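Local coordinates for two-domain protein containing predicted PHP-like metal-dependent phosphoesterase (Bacteroides vulgatus ATCC 8482, PDB 3E38) that probably acts as a PHP-type metal-dependent phosphoesterase that holds zinc ions in its active-site region, with a possible role as a 5'-3' nucleic acid exonuclease, at residues P252-C257 with K335-T340; E177-C182 with L242-E247; T188-S193 with E228-R233. All blocks are in the same frame, centred on the assembly; numbering follows the deposited sequence.

Following the chain from the N terminus, helix 176-185 comes first and opens contact 2 with residues 177-182. Strand 188-192 follows at once and opens contact 3, which closes when the chain returns at 228-233, the end of helix 223-231. Only then do residues 242-247 come back to the first helix and close contact 2, so contact 3 nests inside its loop. The two touch, mainly through M189, and both belong to the metal-binding PHP-like part. Contact 1 comes in series: helix 247-257 starts on the last residue of contact 2, and 252-257 waits for 335-340, across the Ig-like domain. F253 packs on L243, tying contact 1 back to contact 2.

Contact 1: residues P252-C257 with K335-T340; sequences PFFEKC and KGLKYT
F254 turns the edge of its ring onto the face of Y339, a T-shaped pair with ring centroids 4.9 Å apart and planes at 67°. The touching corner is F254 CD2, which sits over the rim of the tyrosine ring, 3.5 Å from Y339 CD2, while CE2 of F254 reaches over Y339 CG at 3.9 Å. F254 already points at the strand from its place on the helix, and the first torsion, with CG trans to the backbone N (chi1 177°), carries the ring on beside Y339. Its neighbour F253 ends up turned away from the strand, against P11.

Aliphatic contacts flank the ring pair. L337, two residues before Y339 and so on the same face of the strand, lays its CD2 methyl against F254 CB at 3.7 Å. V326, from the adjacent strand 321-326, touches both F254 and L337. At the outer side the phenol oxygen Y339 OH rests against the methylene E255 CG, 3.4 Å away, and the carboxylate of E255 bends away from the strand. With an alanine at this tyrosine position, the F254 edge would probably lose the ring face it presses on, and E255 CG the phenol oxygen beside it.

No hydrogen bond joins the two segments directly, but R251, the residue just before P252, bonds to K338 O and touches both L337 and Y339. The axes of 252-257 and 335-340 approach to 10.2 Å at 63°: an interdomain helix, kinked at P252, packed on one sheet of an Ig-like beta sandwich.

Contact 2: residues E177-C182 with L242-E247; sequences EAIQWC and LLIGRE
R246 NH2 is held by two main-chain oxygens, C182 O in the last turns of helix 176-185 and L187 O in the turn that follows. The bond to C182 O is weak: 3.0 Å long, but bent to 123° at the hydrogen, with the oxygen at the guanidinium edge, near its plane. L187 O is the stronger partner. The helix belongs to a beta-alpha-beta crossover of the PHP-like domain, connecting the parallel strands 165-170 and 188-192, so the arginine pins the point where the crossover turns back into the sheet.

R246 reaches there with its chain straight from CG to NE, passing M189 of strand 188-192 on the way. Its positive group lies near the carbonyl end of helix 176-185, where the helix dipole would probably draw it in. The same residue is the N-cap of helix 247-257, which carries the chain on toward the Ig-like domain. G245 just before it is fully stretched out.

The apolar half of the contact is buried. I179 and I244 meet directly, M189 touches both, and Y174 covers the pair from strand 173-174. V168 and P333 also press on I179, closing the helix against the sheet on one side and a loop of the Ig-like domain on another. The two isoleucine side chains cross at about a right angle. With chi1 at -50°, I244 keeps CG1 beside its backbone N and sends CG2 toward the helix, where that one methyl lies against the CG1-CD1 arm of I179, 3.6 Å from I179 CD1 and 3.7 Å from I179 CG1.

Contact 3: residues T188-S193 with E228-R233; sequences TMIGTS and EALDNR
T188 OG1 donates to L230 O over 2.7 Å, the one direct hydrogen bond between the two segments. The hydroxyl lies in the carbonyl plane with a C=O...O angle of 157°. At chi1 -59° the OG1 branch stands opposite the carbonyl carbon of T188, which carries it across to the helix. Packing is close here, for R233 presses on the same hydroxyl, its CG methylene 3.3 Å from T188 OG1. The backbone R233 N also bonds weakly to L230 O, so that one oxygen takes two donors.

That second bond is part of a Schellman motif: R233, with positive phi, is the C' residue, and R234 N closes the outer bond back to A229 O. The strand gripping this helix end is 188-192, a parallel neighbour of 165-170 in the large sheet of the PHP-like domain. Beside the turn, a water accepts from M189 N at 2.9 Å and donates to R233 O at 3.0 Å, bridging strand and turn where no direct bond spans them.

Farther along the strand the fit slackens. I190 CD1 only grazes L230 CD2, at 4.1 Å, the two side chains crossing at about a right angle, although both residues are buried and F132 packs on L230. I190 also lies about 7 Å, side chain to side chain, from the zinc ligand H24. Toward solvent the polar side chains of the helix end pair with one another and with neighbours in sequence. D231 points away from the strand and pairs with R227, E228 pairs with R234, N232 ND2 folds back to E228 O at 2.7 Å, and the chain of R233, bent at chi3, leads its guanidinium away from T188.

Contact 1: residues P252-C257 with K335-T340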
loop_
_atom_site.group_PDB
_atom_site.type_symbol
_atom_site.label_atom_id
_atom_site.label_comp_id
_atom_site.label_asym_id
_atom_site.label_seq_id
_atom_site.Cartn_x
_atom_site.Cartn_y
_atom_site.Cartn_z
ATOM N N PRO B 252 -17.067 2.675 -28.427
ATOM C CA PRO B 252 -15.813 2.321 -29.075
ATOM C C PRO B 252 -14.621 2.279 -28.143
ATOM O O PRO B 252 -13.611 1.645 -28.463
ATOM C CB PRO B 252 -15.602 3.459 -30.095
ATOM C CG PRO B 252 -16.535 4.559 -29.672
ATOM C CD PRO B 252 -17.713 3.811 -29.099
ATOM N N PHE B 253 -14.754 2.956 -27.011
ATOM C CA PHE B 253 -13.640 3.056 -26.004
ATOM C C PHE B 253 -13.549 1.726 -25.290
ATOM O O PHE B 253 -12.483 1.146 -25.110
ATOM C CB PHE B 253 -13.876 4.232 -25.042
ATOM C CG PHE B 253 -12.762 4.482 -24.073
ATOM C CD1 PHE B 253 -11.579 5.092 -24.484
ATOM C CD2 PHE B 253 -12.896 4.143 -22.735
ATOM C CE1 PHE B 253 -10.541 5.335 -23.586
ATOM C CE2 PHE B 253 -11.849 4.381 -21.832
ATOM C CZ PHE B 253 -10.672 4.979 -22.268
ATOM N N PHE B 254 -14.711 1.195 -24.964
ATOM C CA PHE B 254 -14.774 -0.090 -24.278
ATOM C C PHE B 254 -14.185 -1.153 -25.140
ATOM O O PHE B 254 -13.512 -2.040 -24.678
ATOM C CB PHE B 254 -16.200 -0.497 -23.933
ATOM C CG PHE B 254 -16.282 -1.857 -23.279
ATOM C CD1 PHE B 254 -15.866 -2.032 -21.972
ATOM C CD2 PHE B 254 -16.778 -2.958 -23.969
ATOM C CE1 PHE B 254 -15.938 -3.272 -21.359
ATOM C CE2 PHE B 254 -16.850 -4.221 -23.340
ATOM C CZ PHE B 254 -16.443 -4.364 -22.050
ATOM N N GLU B 255 -14.468 -1.040 -26.422
ATOM C CA GLU B 255 -13.988 -2.014 -27.431
ATOM C C GLU B 255 -12.455 -2.043 -27.468
ATOM O O GLU B 255 -11.826 -3.058 -27.753
ATOM C CB GLU B 255 -14.586 -1.676 -28.802
ATOM C CG GLU B 255 -14.414 -2.723 -29.880
ATOM C CD GLU B 255 -13.039 -2.707 -30.513
ATOM O OE1 GLU B 255 -12.553 -1.604 -30.870
ATOM O OE2 GLU B 255 -12.457 -3.808 -30.681
ATOM N N LYS B 256 -11.858 -0.928 -27.104
ATOM C CA LYS B 256 -10.400 -0.802 -27.083
ATOM C C LYS B 256 -9.820 -1.230 -25.734
ATOM O O LYS B 256 -8.613 -1.458 -25.601
ATOM C CB LYS B 256 -10.014 0.656 -27.302
ATOM C CG LYS B 256 -10.430 1.227 -28.609
ATOM C CD LYS B 256 -9.514 0.803 -29.675
ATOM C CE LYS B 256 -9.643 1.737 -30.850
ATOM N NZ LYS B 256 -8.712 1.306 -31.903
ATOM N N CYS B 257 -10.704 -1.353 -24.747
ATOM C CA CYS B 257 -10.290 -1.653 -23.350
ATOM C C CYS B 257 -10.097 -3.131 -23.096
ATOM O O CYS B 257 -9.412 -3.535 -22.163
ATOM C CB CYS B 257 -11.317 -1.130 -22.350
ATOM S SG CYS B 257 -11.315 0.654 -22.125
ATOM N N LYS B 335 -27.696 4.621 -16.057
ATOM C CA LYS B 335 -27.696 3.733 -17.224
ATOM C C LYS B 335 -26.282 3.493 -17.701
ATOM O O LYS B 335 -25.595 4.420 -18.109
ATOM C CB LYS B 335 -28.580 4.293 -18.380
ATOM C CG LYS B 335 -30.091 4.070 -18.192
ATOM C CD LYS B 335 -30.930 4.618 -19.366
ATOM N N GLY B 336 -25.863 2.234 -17.628
ATOM C CA GLY B 336 -24.537 1.789 -18.112
ATOM C C GLY B 336 -24.553 1.330 -19.568
ATOM O O GLY B 336 -25.595 1.028 -20.149
ATOM N N LEU B 337 -23.373 1.329 -20.161
ATOM C CA LEU B 337 -23.186 0.918 -21.557
ATOM C C LEU B 337 -23.648 -0.501 -21.816
ATOM O O LEU B 337 -23.328 -1.406 -21.073
ATOM C CB LEU B 337 -21.700 1.015 -21.928
ATOM C CG LEU B 337 -21.285 0.475 -23.291
ATOM C CD1 LEU B 337 -21.938 1.300 -24.427
ATOM C CD2 LEU B 337 -19.746 0.416 -23.395
ATOM N N LYS B 338 -24.389 -0.679 -22.900
ATOM C CA LYS B 338 -24.835 -1.996 -23.337
ATOM C C LYS B 338 -23.911 -2.527 -24.423
ATOM O O LYS B 338 -23.559 -1.857 -25.378
ATOM C CB LYS B 338 -26.279 -1.960 -23.841
ATOM C CG LYS B 338 -27.248 -1.324 -22.832
ATOM C CD LYS B 338 -27.176 -1.985 -21.459
ATOM C CE LYS B 338 -28.161 -1.333 -20.451
ATOM N NZ LYS B 338 -27.800 0.082 -20.005
ATOM N N TYR B 339 -23.525 -3.766 -24.263
ATOM C CA TYR B 339 -22.584 -4.378 -25.176
ATOM C C TYR B 339 -22.945 -5.796 -25.439
ATOM O O TYR B 339 -23.543 -6.473 -24.614
ATOM C CB TYR B 339 -21.161 -4.319 -24.573
ATOM C CG TYR B 339 -20.061 -4.380 -25.594
ATOM C CD1 TYR B 339 -19.557 -5.595 -26.052
ATOM C CD2 TYR B 339 -19.534 -3.203 -26.121
ATOM C CE1 TYR B 339 -18.537 -5.628 -27.007
ATOM C CE2 TYR B 339 -18.528 -3.218 -27.077
ATOM C CZ TYR B 339 -18.027 -4.419 -27.519
ATOM O OH TYR B 339 -17.007 -4.391 -28.459
ATOM N N THR B 340 -22.567 -6.230 -26.619
ATOM C CA THR B 340 -22.809 -7.597 -27.046
ATOM C C THR B 340 -21.571 -8.199 -27.631
ATOM O O THR B 340 -20.824 -7.538 -28.373
ATOM C CB THR B 340 -23.871 -7.688 -28.154
ATOM O OG1 THR B 340 -25.055 -7.050 -27.715
ATOM C CG2 THR B 340 -24.205 -9.120 -28.434
#

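Contact 2: residues E177-C182 with L242-E247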
loop_
_atom_site.group_PDB
_atom_site.type_symbol
_atom_site.label_atom_id
_atom_site.label_comp_id
_atom_site.label_asym_id
_atom_site.label_seq_id
_atom_site.Cartn_x
_atom_site.Cartn_y
_atom_site.Cartn_z
ATOM N N GLU B 177 -27.366 14.519 -12.420
ATOM C CA GLU B 177 -28.397 15.412 -12.966
ATOM C C GLU B 177 -27.742 16.137 -14.134
ATOM O O GLU B 177 -28.403 16.477 -15.113
ATOM C CB GLU B 177 -28.920 16.427 -11.937
ATOM C CG GLU B 177 -29.526 15.838 -10.655
ATOM C CD GLU B 177 -28.503 15.319 -9.636
ATOM O OE1 GLU B 177 -27.284 15.324 -9.907
ATOM O OE2 GLU B 177 -28.950 14.896 -8.552
ATOM N N ALA B 178 -26.426 16.317 -14.028
ATOM C CA ALA B 178 -25.675 17.094 -15.021
ATOM C C ALA B 178 -25.522 16.314 -16.293
ATOM O O ALA B 178 -25.455 16.873 -17.382
ATOM C CB ALA B 178 -24.263 17.508 -14.481
ATOM N N ILE B 179 -25.461 14.999 -16.144
ATOM C CA ILE B 179 -25.290 14.114 -17.298
ATOM C C ILE B 179 -26.470 14.359 -18.233
ATOM O O ILE B 179 -26.301 14.613 -19.418
ATOM C CB ILE B 179 -25.145 12.597 -16.902
ATOM C CG1 ILE B 179 -23.873 12.381 -16.075
ATOM C CG2 ILE B 179 -25.089 11.714 -18.134
ATOM C CD1 ILE B 179 -23.834 11.070 -15.343
ATOM N N GLN B 180 -27.655 14.350 -17.661
ATOM C CA GLN B 180 -28.876 14.482 -18.452
ATOM C C GLN B 180 -28.946 15.858 -19.082
ATOM O O GLN B 180 -29.516 16.054 -20.158
ATOM C CB GLN B 180 -30.113 14.209 -17.585
ATOM C CG GLN B 180 -31.391 14.079 -18.365
ATOM C CD GLN B 180 -31.294 12.987 -19.411
ATOM O OE1 GLN B 180 -30.864 11.870 -19.125
ATOM N NE2 GLN B 180 -31.697 13.307 -20.637
ATOM N N TRP B 181 -28.368 16.819 -18.391
ATOM C CA TRP B 181 -28.359 18.217 -18.866
ATOM C C TRP B 181 -27.494 18.321 -20.090
ATOM O O TRP B 181 -27.882 18.892 -21.098
ATOM C CB TRP B 181 -27.868 19.195 -17.802
ATOM C CG TRP B 181 -28.889 19.390 -16.753
ATOM C CD1 TRP B 181 -30.234 19.270 -16.920
ATOM C CD2 TRP B 181 -28.698 19.853 -15.407
ATOM N NE1 TRP B 181 -30.890 19.546 -15.745
ATOM C CE2 TRP B 181 -29.974 19.934 -14.811
ATOM C CE3 TRP B 181 -27.604 20.232 -14.671
ATOM C CZ2 TRP B 181 -30.155 20.331 -13.504
ATOM C CZ3 TRP B 181 -27.790 20.640 -13.374
ATOM C CH2 TRP B 181 -29.039 20.680 -12.800
ATOM N N CYS B 182 -26.320 17.741 -19.989
ATOM C CA CYS B 182 -25.383 17.753 -21.108
ATOM C C CYS B 182 -25.950 16.994 -22.299
ATOM O O CYS B 182 -25.773 17.409 -23.459
ATOM C CB CYS B 182 -24.043 17.163 -20.725
ATOM S SG CYS B 182 -23.165 18.108 -19.477
ATOM N N LEU B 242 -15.903 5.040 -12.107
ATOM C CA LEU B 242 -16.826 5.380 -13.193
ATOM C C LEU B 242 -16.147 6.153 -14.352
ATOM O O LEU B 242 -15.156 6.892 -14.170
ATOM C CB LEU B 242 -18.018 6.182 -12.661
ATOM C CG LEU B 242 -18.817 5.668 -11.472
ATOM C CD1 LEU B 242 -19.927 6.678 -11.203
ATOM C CD2 LEU B 242 -19.375 4.252 -11.752
ATOM N N LEU B 243 -16.651 5.901 -15.552
ATOM C CA LEU B 243 -16.237 6.647 -16.722
ATOM C C LEU B 243 -17.551 7.089 -17.305
ATOM O O LEU B 243 -18.433 6.290 -17.579
ATOM C CB LEU B 243 -15.394 5.831 -17.700
ATOM C CG LEU B 243 -14.779 6.641 -18.847
ATOM C CD1 LEU B 243 -13.629 7.516 -18.317
ATOM C CD2 LEU B 243 -14.275 5.731 -19.933
ATOM N N ILE B 244 -17.697 8.398 -17.412
ATOM C CA ILE B 244 -18.944 9.007 -17.825
ATOM C C ILE B 244 -18.844 9.724 -19.159
ATOM O O ILE B 244 -17.979 10.565 -19.370
ATOM C CB ILE B 244 -19.374 10.003 -16.738
ATOM C CG1 ILE B 244 -19.327 9.296 -15.370
ATOM C CG2 ILE B 244 -20.764 10.610 -17.072
ATOM C CD1 ILE B 244 -18.911 10.152 -14.199
ATOM N N GLY B 245 -19.748 9.376 -20.059
ATOM C CA GLY B 245 -19.765 9.997 -21.377
ATOM C C GLY B 245 -20.829 9.503 -22.344
ATOM O O GLY B 245 -21.633 8.647 -22.032
ATOM N N ARG B 246 -20.830 10.069 -23.539
ATOM C CA ARG B 246 -21.782 9.638 -24.555
ATOM C C ARG B 246 -21.407 8.260 -25.079
ATOM O O ARG B 246 -20.246 7.894 -25.288
ATOM C CB ARG B 246 -21.934 10.653 -25.686
ATOM C CG ARG B 246 -22.676 11.895 -25.256
ATOM C CD ARG B 246 -23.038 12.821 -26.418
ATOM N NE ARG B 246 -23.586 14.078 -25.900
ATOM C CZ ARG B 246 -22.874 14.971 -25.214
ATOM N NH1 ARG B 246 -21.592 14.735 -24.918
ATOM N NH2 ARG B 246 -23.447 16.060 -24.761
ATOM N N GLU B 247 -22.455 7.492 -25.237
ATOM C CA GLU B 247 -22.371 6.125 -25.710
ATOM C C GLU B 247 -21.559 5.975 -26.985
ATOM O O GLU B 247 -20.859 4.993 -27.176
ATOM C CB GLU B 247 -23.776 5.603 -25.991
ATOM C CG GLU B 247 -23.717 4.274 -26.649
ATOM C CD GLU B 247 -25.049 3.775 -27.049
ATOM O OE1 GLU B 247 -26.019 4.555 -26.992
ATOM O OE2 GLU B 247 -25.120 2.602 -27.433
#

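Contact 3: residues T188-S193 with E228-R233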
loop_
_atom_site.group_PDB
_atom_site.type_symbol
_atom_site.label_atom_id
_atom_site.label_comp_id
_atom_site.label_asym_id
_atom_site.label_seq_id
_atom_site.Cartn_x
_atom_site.Cartn_y
_atom_site.Cartn_z
ATOM N N THR B 188 -20.555 19.622 -23.236
ATOM C CA THR B 188 -19.351 18.825 -22.931
ATOM C C THR B 188 -19.342 18.396 -21.481
ATOM O O THR B 188 -19.417 19.236 -20.612
ATOM C CB THR B 188 -18.108 19.612 -23.257
ATOM O OG1 THR B 188 -18.175 19.934 -24.650
ATOM C CG2 THR B 188 -16.816 18.823 -22.947
HETATM N N MSE B 189 -19.298 17.076 -21.245
HETATM C CA MSE B 189 -19.224 16.528 -19.879
HETATM C C MSE B 189 -17.794 16.631 -19.415
HETATM O O MSE B 189 -16.877 16.204 -20.104
HETATM C CB MSE B 189 -19.682 15.079 -19.816
HETATM C CG MSE B 189 -21.104 14.893 -20.308
HETATM SE SE MSE B 189 -21.606 13.088 -20.063
HETATM C CE MSE B 189 -23.156 13.092 -21.337
ATOM N N ILE B 190 -17.662 17.257 -18.256
ATOM C CA ILE B 190 -16.385 17.554 -17.620
ATOM C C ILE B 190 -16.177 16.889 -16.271
ATOM O O ILE B 190 -17.078 16.739 -15.475
ATOM C CB ILE B 190 -16.194 19.079 -17.390
ATOM C CG1 ILE B 190 -16.166 19.856 -18.693
ATOM C CG2 ILE B 190 -14.825 19.353 -16.675
ATOM C CD1 ILE B 190 -14.912 19.624 -19.527
ATOM N N GLY B 191 -14.931 16.555 -15.997
ATOM C CA GLY B 191 -14.605 16.028 -14.689
ATOM C C GLY B 191 -13.285 16.565 -14.183
ATOM O O GLY B 191 -12.261 16.487 -14.862
ATOM N N THR B 192 -13.326 17.096 -12.972
ATOM C CA THR B 192 -12.149 17.752 -12.396
ATOM C C THR B 192 -11.941 17.447 -10.931
ATOM O O THR B 192 -12.784 16.864 -10.280
ATOM C CB THR B 192 -12.246 19.260 -12.556
ATOM O OG1 THR B 192 -13.250 19.737 -11.674
ATOM C CG2 THR B 192 -12.644 19.640 -13.985
ATOM N N SER B 193 -10.774 17.857 -10.445
ATOM C CA SER B 193 -10.397 17.616 -9.070
ATOM C C SER B 193 -10.912 18.736 -8.188
ATOM O O SER B 193 -11.458 18.497 -7.141
ATOM C CB SER B 193 -8.876 17.498 -8.895
ATOM O OG SER B 193 -8.198 18.721 -9.065
ATOM N N GLU B 228 -10.378 21.948 -29.417
ATOM C CA GLU B 228 -11.258 21.413 -30.503
ATOM C C GLU B 228 -12.067 20.194 -30.010
ATOM O O GLU B 228 -13.270 20.017 -30.299
ATOM C CB GLU B 228 -10.462 21.104 -31.789
ATOM C CG GLU B 228 -11.315 20.556 -32.949
ATOM C CD GLU B 228 -11.559 19.061 -32.876
ATOM O OE1 GLU B 228 -10.820 18.354 -32.133
ATOM O OE2 GLU B 228 -12.465 18.591 -33.606
ATOM N N ALA B 229 -11.412 19.401 -29.185
ATOM C CA ALA B 229 -12.070 18.247 -28.547
ATOM C C ALA B 229 -13.224 18.735 -27.671
ATOM O O ALA B 229 -14.367 18.235 -27.743
ATOM C CB ALA B 229 -11.080 17.451 -27.701
ATOM N N LEU B 230 -12.916 19.731 -26.859
ATOM C CA LEU B 230 -13.900 20.268 -25.910
ATOM C C LEU B 230 -15.033 20.909 -26.642
ATOM O O LEU B 230 -16.167 20.849 -26.199
ATOM C CB LEU B 230 -13.314 21.295 -24.931
ATOM C CG LEU B 230 -12.209 20.839 -23.972
ATOM C CD1 LEU B 230 -11.620 22.034 -23.188
ATOM C CD2 LEU B 230 -12.750 19.788 -23.030
ATOM N N ASP B 231 -14.726 21.524 -27.774
ATOM C CA ASP B 231 -15.747 22.257 -28.517
ATOM C C ASP B 231 -16.732 21.303 -29.099
ATOM O O ASP B 231 -17.913 21.637 -29.361
ATOM C CB ASP B 231 -15.158 23.088 -29.663
ATOM C CG ASP B 231 -14.456 24.331 -29.179
ATOM O OD1 ASP B 231 -14.695 24.743 -28.028
ATOM O OD2 ASP B 231 -13.692 24.921 -29.966
ATOM N N ASN B 232 -16.227 20.105 -29.294
ATOM C CA ASN B 232 -16.961 19.048 -29.984
ATOM C C ASN B 232 -17.413 17.934 -29.070
ATOM O O ASN B 232 -17.793 16.872 -29.524
ATOM C CB ASN B 232 -16.098 18.528 -31.131
ATOM C CG ASN B 232 -16.014 19.516 -32.279
ATOM O OD1 ASN B 232 -17.040 19.830 -32.917
ATOM N ND2 ASN B 232 -14.806 19.992 -32.576
ATOM N N ARG B 233 -17.330 18.220 -27.777
ATOM C CA ARG B 233 -17.734 17.333 -26.668
ATOM C C ARG B 233 -17.093 15.944 -26.637
ATOM O O ARG B 233 -17.686 14.967 -26.157
ATOM C CB ARG B 233 -19.244 17.163 -26.706
ATOM C CG ARG B 233 -19.994 18.471 -26.939
ATOM C CD ARG B 233 -21.369 18.163 -27.517
ATOM N NE ARG B 233 -21.241 17.427 -28.780
ATOM C CZ ARG B 233 -21.120 17.984 -29.990
ATOM N NH1 ARG B 233 -21.113 19.306 -30.144
ATOM N NH2 ARG B 233 -21.005 17.209 -31.065
HETATM O O HOH W 1 -19.070 15.275 -23.541
#